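PDB 3GUE: UTP-glucose-1-phosphate uridylyltransferase 2 from Trypanosoma brucei, which probably catalyses the transfer of a uridylyl group from UTP to alpha-D-glucose 1-phosphate, giving UDP-glucose and diphosphate. Local coordinates for residues H30-Q35 against P166-D171; S281-K286 against R325-R330; P408-D413 against P432-C437. All coordinates share one frame; numbering follows the deposited sequence.

Contact 1 of 3, residues H30-Q35 against P166-D171; sequences HIFLIQ and PKIRQD
Phe32 drives its ring from helix 26-40 against Pro166 and Ile168 at the start of the 166-171 segment. CG lies anti to the backbone N (chi1 177°), which points the ring off the helix so that its far end, CZ, makes the closest approaches. Pro166 lies over one face of the ring. Its CD is 4.2 Å from Phe32 CZ and is displaced toward the rim, so the two rings overlap only in part. The backbone oxygen of the same proline also comes close, with Pro166 O 3.9 Å from Phe32 CZ and nearly as near to Phe32 CE1. Ile168 comes to the edge instead, with its CG2 in the ring plane and 3.8 Å from Phe32 CZ. Phe32 and Ile168 point in opposed directions and pass alongside each other. No hydrogen bond joins the two segments, and the three touching residues are buried. Cys15 and Met19 of helix 10-21 and Leu348 of strand 344-349 also pack on Phe32. The contact packs helix 26-40 against the small antiparallel sheet that contains strand 165-169. Phe32 also lines a pocket holding a dithiol, probably from the crystallisation liquor, apart from the UDP-glucose site.

Contact 2 of 3, residues S281-K286 against R325-R330; sequences SAQCPK and RLPVMR
Gln283 and Met329 cross at about a right angle where the 3-10 turn after strand 275-280 meets the edge strand 329-334 of the small antiparallel sheet. The turn packs on the outermost strand of this sheet, near the UDP-glucose site of the GT-A-like uridylyltransferase fold. Gln283 CG lies 3.7 Å from Met329 CG. Further out, Gln283 CD rests 3.7 Å from Met329 SD, so the thioether sulfur lies against the amide carbon. Both side chains leave the backbone with CG anti to the carbonyl carbon. Gln283 then runs extended, while Met329 bends at chi3 (-72°). On the flanks, Ala282 CB approaches Met329 SD at 4.3 Å, and Pro327 CG lies 3.9 Å from Gln283 NE2.

The amide of Gln283 is held at both ends. OE1 accepts a hydrogen bond from the backbone N of Glu280, a residue that binds UDP-glucose. NE2 donates to a water, which in turn donates to Val328 O. The turn itself is closed by Cys284 N bonding to Ser281 O. Outside the two segments, Ile47 touches Gln283 and shares a backbone hydrogen bond with it. Met329 is bonded through its backbone to Glu349 on the neighbouring strand. Its side chain comes within about 6 Å of the bound UDP-glucose, measured between nearest atoms.

No direct hydrogen bond crosses between the segments; two waters do this work. The second bridge is short on one side: its water donates to Ala282 O at 2.6 Å and accepts from Arg330 N at 2.9 Å.

Contact 3 of 3, residues P408-D413 against P432-C437; sequences PAIDLD and PSLRQC
Leu434 and Ile410 meet end to end at the beginning of the C-terminal parallel sheet, where strand 409-412 forms one edge and strand 437-443 lies next to it. The successive parallel strands resemble the left-handed beta-helix found at the C terminus of this enzyme family. Leu434 opens a type I beta turn that runs to Cys437 and leads into strand 437-443. From the backbone, its CB faces the ring of Pro408, with Pro408 CG 4.4 Å away. CG stands anti to the carbonyl carbon (chi1 -64°), which sends the branch toward Ile410. CD1 completes the reach and lies 3.9 Å from Ile410 CD1. Leu382 of helix 378-385 packs on both of them, and Val454 of strand 453-455 touches Leu434 as well.

Pro408 sits over the turn and meets it mainly through backbone oxygens. Its CG is 3.7 Å from Leu434 O. That oxygen also accepts the turn hydrogen bond from Cys437 N, at 3.0 Å. Pro408 CB lies 3.5 Å from Cys437 O and 4.1 Å from Cys437 SG. These are packing contacts, and no hydrogen bond joins the two segments directly.

The strands are paired just beyond, where Ala409 shares backbone bonds with Thr438 and Leu440. The start of the turn is held by Asp387, whose OD1 takes hydrogen bonds from the backbone N atoms of both Leu434 and Arg435, while its OD2 is bonded to Ser433 OG.

From the N terminus, contact 1 comes first. It closes a loop of 130 residues and brings helix 26-40 onto strand 165-169. Contact 2 opens only after that loop is complete, and it spans 38 residues between the loop after strand 275-280 and strand 329-334. Contact 3 closes the shortest loop, 18 residues that include helix 420-427. The three follow in series, with no nesting or crossing. Contacts 1 and 2 reach the same antiparallel sheet and touch through Gln35 CD and Val328 CG2, 3.5 Å apart. Contact 3 belongs to the C-terminal parallel sheet, and its centre is about 40 Å from that of contact 1.

Contact 1 of 3, residues H30-Q35 against P166-D171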
loop_
_atom_site.group_PDB
_atom_site.type_symbol
_atom_site.label_atom_id
_atom_site.label_comp_id
_atom_site.label_asym_id
_atom_site.label_seq_id
_atom_site.Cartn_x
_atom_site.Cartn_y
_atom_site.Cartn_z
ATOM N N HIS A 30 9.443 -18.398 -13.277
ATOM C CA HIS A 30 10.653 -18.904 -12.609
ATOM C C HIS A 30 10.769 -18.502 -11.118
ATOM O O HIS A 30 11.011 -19.353 -10.267
ATOM C CB HIS A 30 11.888 -18.512 -13.441
ATOM C CG HIS A 30 13.203 -18.774 -12.774
ATOM N ND1 HIS A 30 14.264 -17.901 -12.865
ATOM C CD2 HIS A 30 13.632 -19.808 -12.015
ATOM C CE1 HIS A 30 15.288 -18.381 -12.182
ATOM N NE2 HIS A 30 14.932 -19.540 -11.660
ATOM N N ILE A 31 10.622 -17.210 -10.817
ATOM C CA ILE A 31 10.623 -16.705 -9.440
ATOM C C ILE A 31 9.473 -17.347 -8.619
ATOM O O ILE A 31 9.685 -17.783 -7.485
ATOM C CB ILE A 31 10.534 -15.148 -9.410
ATOM C CG1 ILE A 31 11.687 -14.520 -10.228
ATOM C CG2 ILE A 31 10.491 -14.599 -7.967
ATOM C CD1 ILE A 31 11.722 -12.957 -10.206
ATOM N N PHE A 32 8.276 -17.413 -9.192
ATOM C CA PHE A 32 7.141 -18.071 -8.534
ATOM C C PHE A 32 7.413 -19.545 -8.180
ATOM O O PHE A 32 7.051 -19.996 -7.096
ATOM C CB PHE A 32 5.846 -17.933 -9.372
ATOM C CG PHE A 32 4.641 -18.661 -8.772
ATOM C CD1 PHE A 32 3.840 -18.044 -7.817
ATOM C CD2 PHE A 32 4.337 -19.976 -9.156
ATOM C CE1 PHE A 32 2.757 -18.724 -7.253
ATOM C CE2 PHE A 32 3.271 -20.656 -8.594
ATOM C CZ PHE A 32 2.475 -20.040 -7.656
ATOM N N LEU A 33 8.033 -20.290 -9.092
ATOM C CA LEU A 33 8.228 -21.725 -8.882
ATOM C C LEU A 33 9.341 -21.983 -7.869
ATOM O O LEU A 33 9.314 -22.993 -7.174
ATOM C CB LEU A 33 8.451 -22.496 -10.201
ATOM C CG LEU A 33 7.245 -22.555 -11.139
ATOM C CD1 LEU A 33 7.584 -23.206 -12.457
ATOM C CD2 LEU A 33 6.123 -23.298 -10.459
ATOM N N ILE A 34 10.281 -21.036 -7.774
ATOM C CA ILE A 34 11.252 -20.981 -6.669
ATOM C C ILE A 34 10.510 -20.917 -5.339
ATOM O O ILE A 34 10.738 -21.764 -4.465
ATOM C CB ILE A 34 12.221 -19.760 -6.811
ATOM C CG1 ILE A 34 13.282 -20.078 -7.862
ATOM C CG2 ILE A 34 12.885 -19.404 -5.481
ATOM C CD1 ILE A 34 13.925 -18.858 -8.497
ATOM N N GLN A 35 9.627 -19.920 -5.201
ATOM C CA GLN A 35 8.815 -19.730 -3.997
ATOM C C GLN A 35 7.886 -20.916 -3.691
ATOM O O GLN A 35 7.705 -21.273 -2.522
ATOM C CB GLN A 35 7.964 -18.461 -4.114
ATOM C CG GLN A 35 8.724 -17.173 -4.425
ATOM C CD GLN A 35 7.796 -16.022 -4.687
ATOM O OE1 GLN A 35 6.719 -16.203 -5.264
ATOM N NE2 GLN A 35 8.188 -14.830 -4.246
ATOM N N PRO A 166 -1.078 -17.859 -10.064
ATOM C CA PRO A 166 -2.289 -18.501 -9.539
ATOM C C PRO A 166 -2.277 -18.613 -8.015
ATOM O O PRO A 166 -1.204 -18.709 -7.403
ATOM C CB PRO A 166 -2.236 -19.898 -10.191
ATOM C CG PRO A 166 -0.803 -20.185 -10.345
ATOM C CD PRO A 166 -0.154 -18.841 -10.676
ATOM N N LYS A 167 -3.459 -18.514 -7.411
ATOM C CA LYS A 167 -3.680 -18.906 -6.022
ATOM C C LYS A 167 -3.501 -20.415 -6.033
ATOM O O LYS A 167 -3.864 -21.068 -7.017
ATOM C CB LYS A 167 -5.099 -18.587 -5.591
ATOM C CG LYS A 167 -5.415 -17.099 -5.572
ATOM C CD LYS A 167 -6.872 -16.903 -5.215
ATOM C CE LYS A 167 -7.272 -15.446 -5.397
ATOM N NZ LYS A 167 -8.673 -15.199 -4.934
ATOM N N ILE A 168 -2.897 -20.971 -4.990
ATOM C CA ILE A 168 -2.596 -22.407 -5.002
ATOM C C ILE A 168 -3.282 -23.051 -3.781
ATOM O O ILE A 168 -3.383 -22.411 -2.755
ATOM C CB ILE A 168 -1.065 -22.684 -5.090
ATOM C CG1 ILE A 168 -0.294 -22.068 -3.908
ATOM C CG2 ILE A 168 -0.482 -22.133 -6.452
ATOM C CD1 ILE A 168 1.034 -22.791 -3.615
ATOM N N ARG A 169 -3.777 -24.279 -3.913
ATOM C CA ARG A 169 -4.515 -24.932 -2.819
ATOM C C ARG A 169 -3.591 -25.148 -1.618
ATOM O O ARG A 169 -2.436 -25.572 -1.775
ATOM C CB ARG A 169 -5.087 -26.281 -3.272
ATOM C CG ARG A 169 -6.079 -26.285 -4.446
ATOM C CD ARG A 169 -6.540 -27.750 -4.745
ATOM N NE ARG A 169 -7.141 -28.424 -3.573
ATOM C CZ ARG A 169 -8.430 -28.720 -3.416
ATOM N NH1 ARG A 169 -9.312 -28.440 -4.367
ATOM N NH2 ARG A 169 -8.837 -29.340 -2.312
ATOM N N GLN A 170 -4.100 -24.904 -0.417
ATOM C CA GLN A 170 -3.291 -25.111 0.794
ATOM C C GLN A 170 -2.891 -26.578 1.025
ATOM O O GLN A 170 -1.830 -26.861 1.619
ATOM C CB GLN A 170 -4.016 -24.578 2.022
ATOM C CG GLN A 170 -4.015 -23.016 2.166
ATOM C CD GLN A 170 -4.719 -22.574 3.386
ATOM O OE1 GLN A 170 -4.996 -23.392 4.261
ATOM N NE2 GLN A 170 -5.025 -21.264 3.486
ATOM N N ASP A 171 -3.728 -27.502 0.554
ATOM C CA ASP A 171 -3.480 -28.965 0.734
ATOM C C ASP A 171 -2.466 -29.586 -0.223
ATOM O O ASP A 171 -1.491 -30.214 0.219
ATOM C CB ASP A 171 -4.792 -29.789 0.816
ATOM C CG ASP A 171 -5.668 -29.689 -0.462
ATOM O OD1 ASP A 171 -5.244 -29.078 -1.469
ATOM O OD2 ASP A 171 -6.790 -30.250 -0.456
#

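Contact 2 of 3, residues S281-K286 against R325-R330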
loop_
_atom_site.group_PDB
_atom_site.type_symbol
_atom_site.label_atom_id
_atom_site.label_comp_id
_atom_site.label_asym_id
_atom_site.label_seq_id
_atom_site.Cartn_x
_atom_site.Cartn_y
_atom_site.Cartn_z
ATOM N N SER A 281 2.527 -7.367 7.785
ATOM C CA SER A 281 1.425 -8.075 8.455
ATOM C C SER A 281 1.391 -9.581 8.146
ATOM O O SER A 281 1.240 -10.410 9.055
ATOM C CB SER A 281 0.092 -7.447 8.047
ATOM O OG SER A 281 -0.111 -6.218 8.701
ATOM N N ALA A 282 1.525 -9.916 6.866
ATOM C CA ALA A 282 1.499 -11.296 6.392
ATOM C C ALA A 282 2.707 -12.144 6.833
ATOM O O ALA A 282 2.703 -13.370 6.676
ATOM C CB ALA A 282 1.384 -11.313 4.892
ATOM N N GLN A 283 3.723 -11.494 7.390
ATOM C CA GLN A 283 4.949 -12.176 7.840
ATOM C C GLN A 283 4.947 -12.347 9.350
ATOM O O GLN A 283 5.887 -12.884 9.931
ATOM C CB GLN A 283 6.189 -11.395 7.393
ATOM C CG GLN A 283 6.493 -11.501 5.909
ATOM C CD GLN A 283 7.563 -10.519 5.465
ATOM O OE1 GLN A 283 7.512 -9.332 5.821
ATOM N NE2 GLN A 283 8.534 -10.998 4.661
ATOM N N CYS A 284 3.883 -11.882 9.995
ATOM C CA CYS A 284 3.823 -11.923 11.441
ATOM C C CYS A 284 2.991 -13.108 11.910
ATOM O O CYS A 284 1.790 -13.174 11.635
ATOM C CB CYS A 284 3.331 -10.588 12.040
ATOM S SG CYS A 284 3.254 -10.602 13.850
ATOM N N PRO A 285 3.639 -14.061 12.611
ATOM C CA PRO A 285 2.960 -15.238 13.140
ATOM C C PRO A 285 1.925 -14.840 14.166
ATOM O O PRO A 285 2.136 -13.894 14.928
ATOM C CB PRO A 285 4.082 -16.020 13.828
ATOM C CG PRO A 285 5.322 -15.473 13.280
ATOM C CD PRO A 285 5.070 -14.063 12.968
ATOM N N LYS A 286 0.816 -15.572 14.181
ATOM C CA LYS A 286 -0.297 -15.310 15.092
ATOM C C LYS A 286 0.148 -14.997 16.549
ATOM O O LYS A 286 -0.266 -13.989 17.118
ATOM C CB LYS A 286 -1.290 -16.483 15.012
ATOM C CG LYS A 286 -2.501 -16.391 15.912
ATOM C CD LYS A 286 -3.210 -17.736 15.990
ATOM C CE LYS A 286 -3.629 -18.052 17.416
ATOM N NZ LYS A 286 -4.852 -18.896 17.487
ATOM N N ARG A 325 16.112 -11.725 -4.615
ATOM C CA ARG A 325 15.817 -12.640 -3.513
ATOM C C ARG A 325 14.891 -11.983 -2.497
ATOM O O ARG A 325 15.210 -11.977 -1.310
ATOM C CB ARG A 325 17.115 -13.061 -2.787
ATOM C CG ARG A 325 18.231 -13.575 -3.669
ATOM C CD ARG A 325 19.486 -13.965 -2.863
ATOM N NE ARG A 325 20.496 -12.900 -2.807
ATOM C CZ ARG A 325 20.582 -11.979 -1.844
ATOM N NH1 ARG A 325 19.721 -11.967 -0.840
ATOM N NH2 ARG A 325 21.538 -11.057 -1.888
ATOM N N LEU A 326 13.770 -11.405 -2.942
ATOM C CA LEU A 326 12.800 -10.846 -2.004
ATOM C C LEU A 326 12.154 -11.974 -1.197
ATOM O O LEU A 326 11.876 -13.038 -1.742
ATOM C CB LEU A 326 11.724 -10.037 -2.746
ATOM C CG LEU A 326 12.101 -8.685 -3.376
ATOM C CD1 LEU A 326 10.932 -8.155 -4.184
ATOM C CD2 LEU A 326 12.466 -7.654 -2.327
ATOM N N PRO A 327 11.922 -11.754 0.106
ATOM C CA PRO A 327 11.276 -12.813 0.908
ATOM C C PRO A 327 9.814 -13.055 0.530
ATOM O O PRO A 327 9.007 -12.100 0.412
ATOM C CB PRO A 327 11.397 -12.306 2.348
ATOM C CG PRO A 327 11.594 -10.857 2.240
ATOM C CD PRO A 327 12.218 -10.555 0.903
ATOM N N VAL A 328 9.478 -14.332 0.321
ATOM C CA VAL A 328 8.137 -14.681 -0.112
ATOM C C VAL A 328 7.237 -14.680 1.116
ATOM O O VAL A 328 7.634 -15.149 2.178
ATOM C CB VAL A 328 8.066 -16.042 -0.838
ATOM C CG1 VAL A 328 8.524 -17.218 0.086
ATOM C CG2 VAL A 328 6.656 -16.274 -1.376
ATOM N N MET A 329 6.038 -14.112 0.960
ATOM C CA MET A 329 5.063 -14.089 2.034
ATOM C C MET A 329 3.964 -15.049 1.595
ATOM O O MET A 329 3.506 -14.994 0.458
ATOM C CB MET A 329 4.498 -12.671 2.225
ATOM C CG MET A 329 5.568 -11.563 2.283
ATOM S SD MET A 329 4.930 -9.971 2.855
ATOM C CE MET A 329 3.941 -9.420 1.452
ATOM N N ARG A 330 3.557 -15.927 2.502
ATOM C CA ARG A 330 2.650 -17.019 2.166
ATOM C C ARG A 330 1.332 -16.688 2.819
ATOM O O ARG A 330 1.129 -16.960 4.000
ATOM C CB ARG A 330 3.222 -18.351 2.673
ATOM C CG ARG A 330 2.460 -19.612 2.232
ATOM C CD ARG A 330 2.717 -20.750 3.195
ATOM N NE ARG A 330 2.257 -20.431 4.545
ATOM C CZ ARG A 330 2.198 -21.298 5.556
ATOM N NH1 ARG A 330 2.539 -22.576 5.382
ATOM N NH2 ARG A 330 1.781 -20.890 6.749
HETATM O O HOH W 1 4.070 -15.038 5.244
HETATM O O HOH W 2 8.891 -13.917 4.541
#

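Contact 3 of 3, residues P408-D413 against P432-C437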
loop_
_atom_site.group_PDB
_atom_site.type_symbol
_atom_site.label_atom_id
_atom_site.label_comp_id
_atom_site.label_asym_id
_atom_site.label_seq_id
_atom_site.Cartn_x
_atom_site.Cartn_y
_atom_site.Cartn_z
ATOM N N PRO A 408 -6.953 10.131 14.178
ATOM C CA PRO A 408 -7.922 9.522 15.098
ATOM C C PRO A 408 -7.716 8.007 15.052
ATOM O O PRO A 408 -7.482 7.460 13.963
ATOM C CB PRO A 408 -9.272 9.832 14.445
ATOM C CG PRO A 408 -9.046 10.993 13.572
ATOM C CD PRO A 408 -7.604 10.967 13.149
ATOM N N ALA A 409 -7.774 7.336 16.202
ATOM C CA ALA A 409 -7.651 5.880 16.202
ATOM C C ALA A 409 -9.055 5.255 16.062
ATOM O O ALA A 409 -9.822 5.176 17.033
ATOM C CB ALA A 409 -6.939 5.391 17.457
ATOM N N ILE A 410 -9.383 4.819 14.855
ATOM C CA ILE A 410 -10.751 4.339 14.526
ATOM C C ILE A 410 -10.823 2.792 14.496
ATOM O O ILE A 410 -10.179 2.139 13.650
ATOM C CB ILE A 410 -11.265 4.971 13.201
ATOM C CG1 ILE A 410 -11.118 6.504 13.232
ATOM C CG2 ILE A 410 -12.755 4.549 12.903
ATOM C CD1 ILE A 410 -11.436 7.220 11.900
ATOM N N ASP A 411 -11.602 2.230 15.431
ATOM C CA ASP A 411 -11.865 0.784 15.497
ATOM C C ASP A 411 -13.330 0.520 15.128
ATOM O O ASP A 411 -14.280 0.803 15.902
ATOM C CB ASP A 411 -11.510 0.213 16.878
ATOM C CG ASP A 411 -11.858 -1.275 17.038
ATOM O OD1 ASP A 411 -12.348 -1.945 16.111
ATOM O OD2 ASP A 411 -11.649 -1.794 18.140
ATOM N N LEU A 412 -13.500 0.002 13.919
ATOM C CA LEU A 412 -14.832 -0.307 13.404
ATOM C C LEU A 412 -15.038 -1.841 13.477
ATOM O O LEU A 412 -14.210 -2.603 12.970
ATOM C CB LEU A 412 -15.003 0.241 11.980
ATOM C CG LEU A 412 -15.020 1.770 11.695
ATOM C CD1 LEU A 412 -15.292 2.101 10.231
ATOM C CD2 LEU A 412 -16.024 2.519 12.590
ATOM N N ASP A 413 -16.124 -2.252 14.147
ATOM C CA ASP A 413 -16.555 -3.639 14.303
ATOM C C ASP A 413 -16.300 -4.450 13.017
ATOM O O ASP A 413 -16.895 -4.172 11.954
ATOM C CB ASP A 413 -18.058 -3.650 14.672
ATOM C CG ASP A 413 -18.548 -4.989 15.144
ATOM O OD1 ASP A 413 -17.988 -6.027 14.692
ATOM O OD2 ASP A 413 -19.531 -5.014 15.942
ATOM N N PRO A 432 -19.212 11.747 9.787
ATOM C CA PRO A 432 -19.098 12.626 10.955
ATOM C C PRO A 432 -17.829 13.478 10.906
ATOM O O PRO A 432 -16.884 13.136 10.192
ATOM C CB PRO A 432 -19.043 11.634 12.138
ATOM C CG PRO A 432 -18.345 10.426 11.536
ATOM C CD PRO A 432 -18.960 10.338 10.146
ATOM N N SER A 433 -17.839 14.596 11.638
ATOM C CA SER A 433 -16.648 15.425 11.849
ATOM C C SER A 433 -15.754 14.594 12.782
ATOM O O SER A 433 -16.225 14.073 13.791
ATOM C CB SER A 433 -17.050 16.776 12.473
ATOM O OG SER A 433 -15.963 17.636 12.806
ATOM N N LEU A 434 -14.488 14.456 12.416
ATOM C CA LEU A 434 -13.492 13.703 13.217
ATOM C C LEU A 434 -12.192 14.476 13.473
ATOM O O LEU A 434 -11.238 13.928 14.009
ATOM C CB LEU A 434 -13.161 12.344 12.552
ATOM C CG LEU A 434 -14.336 11.336 12.461
ATOM C CD1 LEU A 434 -13.959 10.206 11.570
ATOM C CD2 LEU A 434 -14.747 10.788 13.839
ATOM N N ARG A 435 -12.149 15.739 13.083
ATOM C CA ARG A 435 -10.959 16.557 13.316
ATOM C C ARG A 435 -10.599 16.730 14.806
ATOM O O ARG A 435 -9.436 16.853 15.140
ATOM C CB ARG A 435 -11.050 17.923 12.593
ATOM C CG ARG A 435 -12.276 18.750 12.951
ATOM C CD ARG A 435 -12.306 20.112 12.243
ATOM N NE ARG A 435 -13.476 20.847 12.716
ATOM C CZ ARG A 435 -13.551 21.470 13.895
ATOM N NH1 ARG A 435 -12.504 21.485 14.728
ATOM N NH2 ARG A 435 -14.672 22.091 14.240
ATOM N N GLN A 436 -11.587 16.688 15.695
ATOM C CA GLN A 436 -11.331 16.770 17.136
ATOM C C GLN A 436 -11.314 15.392 17.812
ATOM O O GLN A 436 -11.326 15.305 19.041
ATOM C CB GLN A 436 -12.377 17.657 17.835
ATOM C CG GLN A 436 -12.755 18.930 17.083
ATOM C CD GLN A 436 -13.759 19.773 17.845
ATOM O OE1 GLN A 436 -14.965 19.737 17.565
ATOM N NE2 GLN A 436 -13.278 20.511 18.826
ATOM N N CYS A 437 -11.324 14.320 17.013
ATOM C CA CYS A 437 -11.451 12.976 17.551
ATOM C C CYS A 437 -10.087 12.337 17.793
ATOM O O CYS A 437 -9.250 12.270 16.895
ATOM C CB CYS A 437 -12.294 12.122 16.607
ATOM S SG CYS A 437 -12.337 10.416 17.083
#